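Side-chain contacts in AlkZ (Streptomyces sahachiroi, PDB 5UUJ), which belongs to the AlkZ-like family of DNA glycosylases, helix-rich proteins of the winged helix-turn-helix class: residues A[23-28]-A[280-285]; A[53-58]-A[286-291]; A[57-62]-A[358-363]. One frame throughout, in Å; residues are numbered along the deposited sequence.

Contact 1 (A[23-28]-A[280-285]); sequences EPRTQP and GIRLLG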
ATOM      1  N   GLU A  23       0.986  16.733  -6.853  1.00 25.24           N
ATOM      2  CA  GLU A  23       0.970  18.028  -7.542  1.00 22.83           C
ATOM      3  C   GLU A  23      -0.462  18.379  -7.947  1.00 25.72           C
ATOM      4  O   GLU A  23      -1.087  17.620  -8.684  1.00 28.77           O
ATOM      5  CB  GLU A  23       1.856  18.010  -8.795  1.00 24.83           C
ATOM      6  CG  GLU A  23       3.331  17.713  -8.559  1.00 34.19           C
ATOM      7  CD  GLU A  23       4.050  18.812  -7.792  1.00 40.56           C
ATOM      8  OE1 GLU A  23       3.627  19.988  -7.884  1.00 37.90           O
ATOM      9  OE2 GLU A  23       5.041  18.494  -7.098  1.00 41.01           O
ATOM     10  N   PRO A  24      -0.986  19.534  -7.492  1.00 20.72           N
ATOM     11  CA  PRO A  24      -0.356  20.569  -6.664  1.00 23.54           C
ATOM     12  C   PRO A  24      -0.188  20.133  -5.214  1.00 25.33           C
ATOM     13  O   PRO A  24      -0.602  19.033  -4.849  1.00 24.30           O
ATOM     14  CB  PRO A  24      -1.329  21.744  -6.773  1.00 25.90           C
ATOM     15  CG  PRO A  24      -2.647  21.107  -7.005  1.00 23.59           C
ATOM     16  CD  PRO A  24      -2.370  19.898  -7.848  1.00 24.66           C
ATOM     17  N   ARG A  25       0.411  20.997  -4.405  1.00 27.30           N
ATOM     18  CA  ARG A  25       0.722  20.665  -3.022  1.00 27.81           C
ATOM     19  C   ARG A  25      -0.319  21.210  -2.049  1.00 31.09           C
ATOM     20  O   ARG A  25      -0.670  22.390  -2.087  1.00 34.55           O
ATOM     21  CB  ARG A  25       2.112  21.194  -2.656  1.00 31.58           C
ATOM     22  CG  ARG A  25       3.246  20.274  -3.087  1.00 34.20           C
ATOM     23  CD  ARG A  25       4.208  20.954  -4.031  1.00 38.27           C
ATOM     24  NE  ARG A  25       5.207  20.018  -4.545  1.00 41.16           N
ATOM     25  CZ  ARG A  25       6.352  19.723  -3.936  1.00 38.61           C
ATOM     26  NH1 ARG A  25       6.668  20.289  -2.776  1.00 37.21           N
ATOM     27  NH2 ARG A  25       7.187  18.858  -4.492  1.00 37.56           N
ATOM     28  N   THR A  26      -0.811  20.328  -1.184  1.00 19.35           N
ATOM     29  CA  THR A  26      -1.723  20.705  -0.111  1.00 19.89           C
ATOM     30  C   THR A  26      -1.213  20.121   1.200  1.00 19.39           C
ATOM     31  O   THR A  26      -0.135  19.531   1.241  1.00 18.85           O
ATOM     32  CB  THR A  26      -3.157  20.209  -0.375  1.00 19.42           C
ATOM     33  OG1 THR A  26      -3.147  18.792  -0.589  1.00 17.85           O
ATOM     34  CG2 THR A  26      -3.740  20.888  -1.592  1.00 20.26           C
ATOM     35  N   GLN A  27      -1.994  20.278   2.265  1.00 19.79           N
ATOM     36  CA  GLN A  27      -1.596  19.794   3.581  1.00 19.55           C
ATOM     37  C   GLN A  27      -2.600  18.787   4.135  1.00 18.69           C
ATOM     38  O   GLN A  27      -3.268  19.047   5.134  1.00 19.37           O
ATOM     39  CB  GLN A  27      -1.437  20.964   4.549  1.00 21.23           C
ATOM     40  CG  GLN A  27      -0.684  20.605   5.820  1.00 21.27           C
ATOM     41  CD  GLN A  27       0.798  20.368   5.581  1.00 21.19           C
ATOM     42  OE1 GLN A  27       1.360  20.812   4.577  1.00 21.55           O
ATOM     43  NE2 GLN A  27       1.441  19.665   6.510  1.00 20.95           N
ATOM     44  N   PRO A  28      -2.702  17.622   3.487  1.00 17.39           N
ATOM     45  CA  PRO A  28      -3.583  16.577   4.009  1.00 16.80           C
ATOM     46  C   PRO A  28      -3.030  15.962   5.289  1.00 16.63           C
ATOM     47  O   PRO A  28      -1.816  15.934   5.489  1.00 16.57           O
ATOM     48  CB  PRO A  28      -3.614  15.551   2.876  1.00 15.75           C
ATOM     49  CG  PRO A  28      -2.306  15.723   2.186  1.00 15.51           C
ATOM     50  CD  PRO A  28      -1.986  17.188   2.275  1.00 16.66           C
ATOM     51  N   GLY A 280       7.344  18.189 -15.020  1.00 21.23           N
ATOM     52  CA  GLY A 280       8.069  18.498 -13.799  1.00 24.99           C
ATOM     53  C   GLY A 280       8.756  17.310 -13.152  1.00 24.41           C
ATOM     54  O   GLY A 280       8.603  16.171 -13.590  1.00 20.93           O
ATOM     55  N   ILE A 281       9.510  17.595 -12.096  1.00 26.02           N
ATOM     56  CA  ILE A 281      10.267  16.580 -11.372  1.00 24.54           C
ATOM     57  C   ILE A 281       9.644  16.313 -10.008  1.00 21.60           C
ATOM     58  O   ILE A 281       9.160  17.228  -9.341  1.00 26.73           O
ATOM     59  CB  ILE A 281      11.738  17.005 -11.174  1.00 26.64           C
ATOM     60  CG1 ILE A 281      12.385  17.362 -12.514  1.00 30.72           C
ATOM     61  CG2 ILE A 281      12.534  15.907 -10.471  1.00 26.54           C
ATOM     62  CD1 ILE A 281      12.412  16.231 -13.514  1.00 30.15           C
ATOM     63  N   ARG A 282       9.670  15.051  -9.601  1.00 24.92           N
ATOM     64  CA  ARG A 282       9.215  14.659  -8.278  1.00 21.02           C
ATOM     65  C   ARG A 282      10.157  13.588  -7.725  1.00 24.99           C
ATOM     66  O   ARG A 282      10.512  12.642  -8.428  1.00 24.15           O
ATOM     67  CB  ARG A 282       7.771  14.152  -8.339  1.00 27.46           C
ATOM     68  CG  ARG A 282       7.080  14.037  -6.995  1.00 26.55           C
ATOM     69  CD  ARG A 282       6.728  15.392  -6.393  1.00 29.20           C
ATOM     70  NE  ARG A 282       6.741  15.316  -4.932  1.00 33.29           N
ATOM     71  CZ  ARG A 282       5.847  15.877  -4.121  1.00 30.53           C
ATOM     72  NH1 ARG A 282       4.831  16.585  -4.595  1.00 28.56           N
ATOM     73  NH2 ARG A 282       5.976  15.723  -2.811  1.00 32.00           N
ATOM     74  N   LEU A 283      10.584  13.764  -6.477  1.00 14.75           N
ATOM     75  CA  LEU A 283      11.418  12.780  -5.797  1.00 14.61           C
ATOM     76  C   LEU A 283      10.589  12.027  -4.769  1.00 14.30           C
ATOM     77  O   LEU A 283      10.183  12.590  -3.753  1.00 17.55           O
ATOM     78  CB  LEU A 283      12.620  13.443  -5.116  1.00 15.36           C
ATOM     79  CG  LEU A 283      13.684  14.074  -6.018  1.00 17.03           C
ATOM     80  CD1 LEU A 283      14.831  14.613  -5.179  1.00 16.83           C
ATOM     81  CD2 LEU A 283      14.201  13.085  -7.044  1.00 16.54           C
ATOM     82  N   LEU A 284      10.343  10.753  -5.046  1.00 13.84           N
ATOM     83  CA  LEU A 284       9.532   9.915  -4.177  1.00 16.44           C
ATOM     84  C   LEU A 284      10.410   8.957  -3.385  1.00 18.39           C
ATOM     85  O   LEU A 284      11.422   8.471  -3.888  1.00 16.07           O
ATOM     86  CB  LEU A 284       8.508   9.132  -5.001  1.00 17.95           C
ATOM     87  CG  LEU A 284       7.641   9.966  -5.949  1.00 18.40           C
ATOM     88  CD1 LEU A 284       6.735   9.065  -6.773  1.00 21.59           C
ATOM     89  CD2 LEU A 284       6.823  10.992  -5.185  1.00 17.82           C
ATOM     90  N   GLY A 285      10.020   8.691  -2.142  1.00 15.35           N
ATOM     91  CA  GLY A 285      10.735   7.745  -1.306  1.00 15.13           C
ATOM     92  C   GLY A 285      10.587   6.327  -1.822  1.00 18.88           C
ATOM     93  O   GLY A 285       9.914   6.090  -2.824  1.00 14.35           O
TER
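Arg25 NH2, from the loop between helices 9-19 and 30-36, sits over the guanidinium of Arg282 on strand 281-284, with the carboxylate of Glu23 beside them, a compact example of a surface loop tied to the edge of a sheet. Almost all of the contact lies in these three side chains. The dense part is the meeting of the two guanidinium groups: Arg25 NH2 stands over the centre of the Arg282 group, 3.2 Å above its plane, and the two planes are inclined by 32°, so that the end of Arg25 meets the face of Arg282 at a tilt. Glu23 OE2 serves both arginines. From Arg25 NE it accepts a nearly straight bond of 3.0 Å that lies in the guanidinium plane and reaches the oxygen on its syn side, though well out of the carboxylate plane; a second bond, from Arg25 NH2, is weak. Across the contact, Arg282 NH1 lies 3.2 Å from Glu23 OE2 in a more bent salt bridge, and its position is less certain because the model places it too near another atom. Arg282 reaches the loop because its chain sets out with CG opposite the backbone N (chi1 -166°) and then bends at chi2. Its CD brushes Glu23 OE2 at 3.6 Å. The far side is loose: Pro24, behind a cis peptide, turns away from the strand, while Thr26 and Gln27 are exposed and do not touch it. Glu357 of helix 351-365 is a second anion, salt-bridged to Arg25 NH2 and in a weak, long ion pair with Arg282 NE. Glu23 and Glu357 would be expected to balance the two positive charges packed this closely, consistent with a salt-bridge network rather than a bare arginine pair.

Contact 2 (A[53-58]-A[286-291]); sequences ALRQAA and GFDQYL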
ATOM      1  N   ALA A  53       4.848  12.295   4.388  1.00 15.09           N
ATOM      2  CA  ALA A  53       5.400  13.634   4.593  1.00 15.15           C
ATOM      3  C   ALA A  53       5.671  14.349   3.274  1.00 15.03           C
ATOM      4  O   ALA A  53       5.485  15.562   3.172  1.00 15.02           O
ATOM      5  CB  ALA A  53       6.675  13.558   5.416  1.00 15.37           C
ATOM      6  N   LEU A  54       6.114  13.600   2.268  1.00 15.01           N
ATOM      7  CA  LEU A  54       6.397  14.184   0.963  1.00 15.04           C
ATOM      8  C   LEU A  54       5.118  14.674   0.287  1.00 15.02           C
ATOM      9  O   LEU A  54       5.168  15.500  -0.620  1.00 15.10           O
ATOM     10  CB  LEU A  54       7.113  13.174   0.065  1.00 15.21           C
ATOM     11  CG  LEU A  54       8.565  12.837   0.424  1.00 15.44           C
ATOM     12  CD1 LEU A  54       9.056  11.669  -0.414  1.00 15.73           C
ATOM     13  CD2 LEU A  54       9.475  14.034   0.238  1.00 15.56           C
ATOM     14  N   ARG A  55       3.974  14.169   0.736  1.00 15.00           N
ATOM     15  CA  ARG A  55       2.686  14.552   0.164  1.00 15.14           C
ATOM     16  C   ARG A  55       2.037  15.699   0.943  1.00 15.21           C
ATOM     17  O   ARG A  55       0.836  15.955   0.819  1.00 15.45           O
ATOM     18  CB  ARG A  55       1.762  13.333   0.114  1.00 15.22           C
ATOM     19  CG  ARG A  55       2.125  12.380  -1.010  1.00 15.31           C
ATOM     20  CD  ARG A  55       1.300  11.119  -0.975  1.00 15.38           C
ATOM     21  NE  ARG A  55       1.369  10.399  -2.241  1.00 15.63           N
ATOM     22  CZ  ARG A  55       2.373   9.606  -2.605  1.00 15.66           C
ATOM     23  NH1 ARG A  55       3.411   9.425  -1.801  1.00 15.45           N
ATOM     24  NH2 ARG A  55       2.338   8.992  -3.779  1.00 16.04           N
ATOM     25  N   GLN A  56       2.853  16.389   1.736  1.00 15.13           N
ATOM     26  CA  GLN A  56       2.413  17.554   2.495  1.00 16.22           C
ATOM     27  C   GLN A  56       3.256  18.768   2.120  1.00 15.22           C
ATOM     28  O   GLN A  56       4.484  18.701   2.137  1.00 15.09           O
ATOM     29  CB  GLN A  56       2.512  17.282   3.995  1.00 15.38           C
ATOM     30  CG  GLN A  56       1.577  16.181   4.475  1.00 16.72           C
ATOM     31  CD  GLN A  56       1.930  15.673   5.859  1.00 18.73           C
ATOM     32  OE1 GLN A  56       3.095  15.662   6.253  1.00 16.78           O
ATOM     33  NE2 GLN A  56       0.919  15.247   6.605  1.00 18.47           N
ATOM     34  N   ALA A  57       2.586  19.868   1.780  1.00 15.40           N
ATOM     35  CA  ALA A  57       3.260  21.099   1.365  1.00 15.46           C
ATOM     36  C   ALA A  57       4.299  21.516   2.393  1.00 15.30           C
ATOM     37  O   ALA A  57       5.390  21.961   2.043  1.00 15.19           O
ATOM     38  CB  ALA A  57       2.248  22.212   1.155  1.00 15.67           C
ATOM     39  N   ALA A  58       3.938  21.369   3.663  1.00 15.48           N
ATOM     40  CA  ALA A  58       4.871  21.530   4.768  1.00 15.57           C
ATOM     41  C   ALA A  58       5.066  20.164   5.421  1.00 15.59           C
ATOM     42  O   ALA A  58       4.303  19.796   6.315  1.00 15.84           O
ATOM     43  CB  ALA A  58       4.350  22.545   5.775  1.00 15.96           C
ATOM     44  N   GLY A 286      11.221   5.379  -1.141  1.00 15.30           N
ATOM     45  CA  GLY A 286      11.127   3.986  -1.530  1.00 15.55           C
ATOM     46  C   GLY A 286       9.723   3.447  -1.339  1.00 15.77           C
ATOM     47  O   GLY A 286       8.936   4.017  -0.590  1.00 15.92           O
ATOM     48  N   PHE A 287       9.412   2.352  -2.027  1.00 17.83           N
ATOM     49  CA  PHE A 287       8.132   1.667  -1.868  1.00 16.49           C
ATOM     50  C   PHE A 287       6.946   2.621  -1.996  1.00 15.98           C
ATOM     51  O   PHE A 287       5.956   2.479  -1.281  1.00 16.76           O
ATOM     52  CB  PHE A 287       8.061   0.965  -0.503  1.00 17.62           C
ATOM     53  CG  PHE A 287       9.095  -0.106  -0.307  1.00 18.96           C
ATOM     54  CD1 PHE A 287       8.851  -1.406  -0.721  1.00 19.27           C
ATOM     55  CD2 PHE A 287      10.304   0.179   0.311  1.00 18.48           C
ATOM     56  CE1 PHE A 287       9.795  -2.398  -0.534  1.00 20.21           C
ATOM     57  CE2 PHE A 287      11.252  -0.811   0.499  1.00 19.32           C
ATOM     58  CZ  PHE A 287      10.995  -2.103   0.077  1.00 20.20           C
ATOM     59  N   ASP A 288       7.035   3.598  -2.891  1.00 18.15           N
ATOM     60  CA  ASP A 288       5.989   4.608  -2.961  1.00 17.67           C
ATOM     61  C   ASP A 288       4.769   4.118  -3.730  1.00 19.96           C
ATOM     62  O   ASP A 288       4.885   3.438  -4.752  1.00 15.39           O
ATOM     63  CB  ASP A 288       6.507   5.896  -3.595  1.00 20.83           C
ATOM     64  CG  ASP A 288       5.541   7.052  -3.410  1.00 20.31           C
ATOM     65  OD1 ASP A 288       5.536   7.643  -2.311  1.00 25.67           O
ATOM     66  OD2 ASP A 288       4.777   7.359  -4.350  1.00 18.04           O
ATOM     67  N   GLN A 289       3.597   4.485  -3.223  1.00 15.03           N
ATOM     68  CA  GLN A 289       2.328   4.078  -3.805  1.00 15.23           C
ATOM     69  C   GLN A 289       2.146   4.545  -5.248  1.00 14.52           C
ATOM     70  O   GLN A 289       1.409   3.915  -6.006  1.00 14.76           O
ATOM     71  CB  GLN A 289       1.173   4.599  -2.948  1.00 17.86           C
ATOM     72  CG  GLN A 289       1.006   3.871  -1.621  1.00 16.91           C
ATOM     73  CD  GLN A 289       0.657   2.401  -1.795  1.00 18.98           C
ATOM     74  OE1 GLN A 289      -0.466   2.056  -2.162  1.00 22.61           O
ATOM     75  NE2 GLN A 289       1.623   1.529  -1.535  1.00 20.10           N
ATOM     76  N   TYR A 290       2.800   5.638  -5.633  1.00 13.87           N
ATOM     77  CA  TYR A 290       2.715   6.098  -7.017  1.00 18.07           C
ATOM     78  C   TYR A 290       3.186   4.989  -7.954  1.00 13.88           C
ATOM     79  O   TYR A 290       2.668   4.828  -9.061  1.00 13.73           O
ATOM     80  CB  TYR A 290       3.545   7.366  -7.247  1.00 13.02           C
ATOM     81  CG  TYR A 290       3.469   7.844  -8.678  1.00 14.52           C
ATOM     82  CD1 TYR A 290       2.377   8.576  -9.129  1.00 13.55           C
ATOM     83  CD2 TYR A 290       4.473   7.538  -9.589  1.00 15.11           C
ATOM     84  CE1 TYR A 290       2.293   8.999 -10.445  1.00 12.82           C
ATOM     85  CE2 TYR A 290       4.397   7.957 -10.901  1.00 12.99           C
ATOM     86  CZ  TYR A 290       3.306   8.688 -11.324  1.00 18.24           C
ATOM     87  OH  TYR A 290       3.226   9.109 -12.632  1.00 18.31           O
ATOM     88  N   LEU A 291       4.163   4.222  -7.484  1.00 21.61           N
ATOM     89  CA  LEU A 291       4.703   3.090  -8.225  1.00 15.04           C
ATOM     90  C   LEU A 291       3.892   1.822  -8.007  1.00 16.88           C
ATOM     91  O   LEU A 291       3.557   1.115  -8.959  1.00 15.97           O
ATOM     92  CB  LEU A 291       6.152   2.832  -7.807  1.00 17.96           C
ATOM     93  CG  LEU A 291       7.261   3.066  -8.829  1.00 24.21           C
ATOM     94  CD1 LEU A 291       8.594   2.699  -8.205  1.00 22.48           C
ATOM     95  CD2 LEU A 291       7.035   2.264 -10.102  1.00 29.48           C
TER
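Arg55 and Asp288 are joined by an end-on bidentate salt bridge, each terminal nitrogen taking its own carboxylate oxygen. Arg55 NH1 donates to Asp288 OD1 at 2.8 Å, using the syn lone pair, and Arg55 NH2 donates to Asp288 OD2 at 3.0 Å, also from the syn side but a little out of the carboxylate plane. Both bonds are nearly straight, and the two flat groups are close to coplanar, their planes only 16° apart. The side chains approach from opposite directions: Arg55 is extended from CG to NE, and Asp288 swings CG opposite its own backbone N (chi1 -168°) to present the carboxylate. One step outward, the same aspartate does a second job. As the N-cap of helix 289-292, it receives Tyr290 N on OD2 at 2.9 Å, a donor standing above the carboxylate plane, so OD2 takes two bonds where OD1 takes one from these segments. The rest of the guanidinium is also held, NE giving its hydrogen to Gln20 O and NH1 a further one to Asn51 O at the end of helix 45-53. Packing is modest by comparison: Arg55 NH2 lies 4.0 Å from Tyr290 CB, whose ring runs off toward Phe13 and Met17 of helix 9-19 and whose hydroxyl bonds with Gly325 O. Arg55 itself sits in a type I turn from Ala53 to Gln56, which leads the chain off helix 45-53 and is closed by Gln56 N to Ala53 O at 3.1 Å. With the paired groups buried and their rotation fixed by the bidentate geometry, the salt bridge orients the carboxylate whose OD2 also caps the helix; the positive guanidinium, together with the helix start, would be expected to stabilise its negative charge.

Contact 3 (A[57-62]-A[358-363]); sequences AAPDRE and AAHVAR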
ATOM      1  N   ALA A  57       2.586  19.868   1.780  1.00 15.40           N
ATOM      2  CA  ALA A  57       3.260  21.099   1.365  1.00 15.46           C
ATOM      3  C   ALA A  57       4.299  21.516   2.393  1.00 15.30           C
ATOM      4  O   ALA A  57       5.390  21.961   2.043  1.00 15.19           O
ATOM      5  CB  ALA A  57       2.248  22.212   1.155  1.00 15.67           C
ATOM      6  N   ALA A  58       3.938  21.369   3.663  1.00 15.48           N
ATOM      7  CA  ALA A  58       4.871  21.530   4.768  1.00 15.57           C
ATOM      8  C   ALA A  58       5.066  20.164   5.421  1.00 15.59           C
ATOM      9  O   ALA A  58       4.303  19.796   6.315  1.00 15.84           O
ATOM     10  CB  ALA A  58       4.350  22.545   5.775  1.00 15.96           C
ATOM     11  N   PRO A  59       6.073  19.397   4.955  1.00 15.40           N
ATOM     12  CA  PRO A  59       6.309  18.024   5.424  1.00 15.44           C
ATOM     13  C   PRO A  59       6.251  17.871   6.938  1.00 15.81           C
ATOM     14  O   PRO A  59       6.913  18.605   7.673  1.00 16.10           O
ATOM     15  CB  PRO A  59       7.711  17.719   4.898  1.00 15.41           C
ATOM     16  CG  PRO A  59       7.797  18.500   3.644  1.00 15.27           C
ATOM     17  CD  PRO A  59       7.035  19.776   3.903  1.00 17.88           C
ATOM     18  N   ASP A  60       5.444  16.915   7.384  1.00 16.77           N
ATOM     19  CA  ASP A  60       5.204  16.683   8.803  1.00 22.27           C
ATOM     20  C   ASP A  60       5.241  15.182   9.086  1.00 19.48           C
ATOM     21  O   ASP A  60       4.202  14.550   9.276  1.00 16.38           O
ATOM     22  CB  ASP A  60       3.857  17.290   9.208  1.00 17.53           C
ATOM     23  CG  ASP A  60       3.604  17.223  10.697  1.00 22.01           C
ATOM     24  OD1 ASP A  60       4.556  16.954  11.459  1.00 26.54           O
ATOM     25  OD2 ASP A  60       2.447  17.456  11.108  1.00 23.42           O
ATOM     26  N   ARG A  61       6.446  14.618   9.112  1.00 22.93           N
ATOM     27  CA  ARG A  61       6.600  13.167   9.150  1.00 26.50           C
ATOM     28  C   ARG A  61       6.099  12.570  10.461  1.00 22.82           C
ATOM     29  O   ARG A  61       5.734  11.397  10.506  1.00 22.38           O
ATOM     30  CB  ARG A  61       8.067  12.767   8.910  1.00 23.49           C
ATOM     31  CG  ARG A  61       9.031  13.055  10.058  1.00 25.89           C
ATOM     32  CD  ARG A  61      10.455  12.563   9.746  1.00 26.15           C
ATOM     33  NE  ARG A  61      10.564  11.099   9.691  1.00 26.53           N
ATOM     34  CZ  ARG A  61      10.870  10.380   8.608  1.00 25.33           C
ATOM     35  NH1 ARG A  61      11.112  10.958   7.437  1.00 22.94           N
ATOM     36  NH2 ARG A  61      10.938   9.059   8.695  1.00 25.60           N
ATOM     37  N   GLU A  62       6.059  13.372  11.520  1.00 17.35           N
ATOM     38  CA  GLU A  62       5.569  12.880  12.805  1.00 19.52           C
ATOM     39  C   GLU A  62       4.049  12.743  12.814  1.00 17.89           C
ATOM     40  O   GLU A  62       3.486  12.155  13.737  1.00 21.17           O
ATOM     41  CB  GLU A  62       6.015  13.800  13.949  1.00 21.71           C
ATOM     42  CG  GLU A  62       7.508  13.720  14.266  1.00 22.19           C
ATOM     43  CD  GLU A  62       7.973  12.305  14.590  1.00 26.15           C
ATOM     44  OE1 GLU A  62       7.265  11.589  15.331  1.00 26.67           O
ATOM     45  OE2 GLU A  62       9.050  11.907  14.097  1.00 31.40           O
ATOM     46  N   ALA A 358      15.029  18.371  -3.393  1.00 19.00           N
ATOM     47  CA  ALA A 358      15.908  17.950  -2.304  1.00 18.36           C
ATOM     48  C   ALA A 358      15.567  18.691  -1.011  1.00 18.76           C
ATOM     49  O   ALA A 358      15.620  18.114   0.072  1.00 18.17           O
ATOM     50  CB  ALA A 358      17.371  18.179  -2.677  1.00 19.11           C
ATOM     51  N   ALA A 359      15.210  19.965  -1.134  1.00 20.20           N
ATOM     52  CA  ALA A 359      14.841  20.773   0.025  1.00 21.28           C
ATOM     53  C   ALA A 359      13.535  20.279   0.637  1.00 23.30           C
ATOM     54  O   ALA A 359      13.349  20.324   1.854  1.00 20.85           O
ATOM     55  CB  ALA A 359      14.721  22.229  -0.366  1.00 23.67           C
ATOM     56  N   HIS A 360      12.632  19.815  -0.221  1.00 20.06           N
ATOM     57  CA  HIS A 360      11.366  19.245   0.218  1.00 19.64           C
ATOM     58  C   HIS A 360      11.615  17.914   0.932  1.00 18.01           C
ATOM     59  O   HIS A 360      11.025  17.638   1.977  1.00 17.97           O
ATOM     60  CB  HIS A 360      10.431  19.055  -0.978  1.00 20.01           C
ATOM     61  CG  HIS A 360       9.033  18.672  -0.604  1.00 20.30           C
ATOM     62  ND1 HIS A 360       8.178  19.526   0.054  1.00 21.93           N
ATOM     63  CD2 HIS A 360       8.338  17.527  -0.818  1.00 19.61           C
ATOM     64  CE1 HIS A 360       7.013  18.924   0.239  1.00 22.09           C
ATOM     65  NE2 HIS A 360       7.087  17.714  -0.281  1.00 20.69           N
ATOM     66  N   VAL A 361      12.503  17.101   0.367  1.00 17.10           N
ATOM     67  CA  VAL A 361      12.878  15.827   0.966  1.00 16.20           C
ATOM     68  C   VAL A 361      13.616  16.051   2.284  1.00 16.52           C
ATOM     69  O   VAL A 361      13.445  15.291   3.235  1.00 16.36           O
ATOM     70  CB  VAL A 361      13.761  14.993   0.008  1.00 15.89           C
ATOM     71  CG1 VAL A 361      14.336  13.761   0.708  1.00 15.70           C
ATOM     72  CG2 VAL A 361      12.959  14.571  -1.214  1.00 15.98           C
ATOM     73  N   ALA A 362      14.438  17.096   2.332  1.00 17.83           N
ATOM     74  CA  ALA A 362      15.187  17.421   3.539  1.00 22.39           C
ATOM     75  C   ALA A 362      14.234  17.703   4.696  1.00 20.42           C
ATOM     76  O   ALA A 362      14.416  17.192   5.802  1.00 24.39           O
ATOM     77  CB  ALA A 362      16.097  18.616   3.298  1.00 22.96           C
ATOM     78  N   ARG A 363      13.216  18.514   4.431  1.00 19.55           N
ATOM     79  CA  ARG A 363      12.228  18.862   5.444  1.00 24.02           C
ATOM     80  C   ARG A 363      11.445  17.623   5.874  1.00 24.02           C
ATOM     81  O   ARG A 363      11.139  17.447   7.054  1.00 20.16           O
ATOM     82  CB  ARG A 363      11.280  19.938   4.912  1.00 21.87           C
ATOM     83  CG  ARG A 363      10.315  20.516   5.943  1.00 29.95           C
ATOM     84  CD  ARG A 363      11.017  21.392   6.980  1.00 25.82           C
ATOM     85  NE  ARG A 363      11.638  20.610   8.047  1.00 34.19           N
ATOM     86  CZ  ARG A 363      10.991  20.132   9.110  1.00 36.78           C
ATOM     87  NH1 ARG A 363       9.689  20.344   9.258  1.00 34.93           N
ATOM     88  NH2 ARG A 363      11.648  19.432  10.027  1.00 39.08           N
TER
HETATM   89  O   HOH W   1       8.577  16.740   8.680  1.00 27.87           O
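Pro59 packs against His360 and Arg363, two residues about one helical turn apart on helix 351-365, and nonpolar contact dominates. Pro59 CG lies over one face of the imidazole, 3.5 Å from His360 CE1. The same edge of the proline ring, CG and CD, also meets Arg363 CG, with Pro59 CD at 3.9 Å from it. Arg363 CB and CG cross the proline at a slant, and bends at chi2 and chi3 then carry the chain on. His360 reaches the loop with CG opposite its backbone N (chi1 -171°), which brings its ring against the proline. The polar contacts are looser. Ala57 O lies at the edge of the imidazole, in its plane, 3.9 Å from His360 CE1, while His360 NE2 is hydrogen-bonded with Leu54 O, a bond that fixes the rotation of the ring. Arg363 NH1 comes within 3.6 Å of Pro59 O without bonding to it. A water forms the third class of link: it accepts from Arg61 N at 3.0 Å, donates to Arg363 O at 3.1 Å, and makes a weak bond to Pro59 O. A proline from the loop after helix 45-53 is thus set against His360 and Arg363, plain packing that joins this loop to the last turns of helix 351-365 in the AlkZ-like domain.

In the fold
From the N terminus, the loop at 23-28 is the first to be tied forward, contact 1 closing a long loop onto edge strand 281-284 of the mixed sheet. Contact 2 starts where helix 45-53 ends and closes on helix 289-292, just beyond that strand. Contact 3 begins in the same connection, sharing Ala57 and Ala58 with contact 2, and reaches furthest, to helix 351-365. None nests: contact 1 crosses both others, while contacts 2 and 3 leave one stretch for different destinations. Backbone bonding of Thr26 with Ala57 joins the two N-terminal loops. The three contacts connect these loops to strand 281-284, helix 289-292 and helix 351-365.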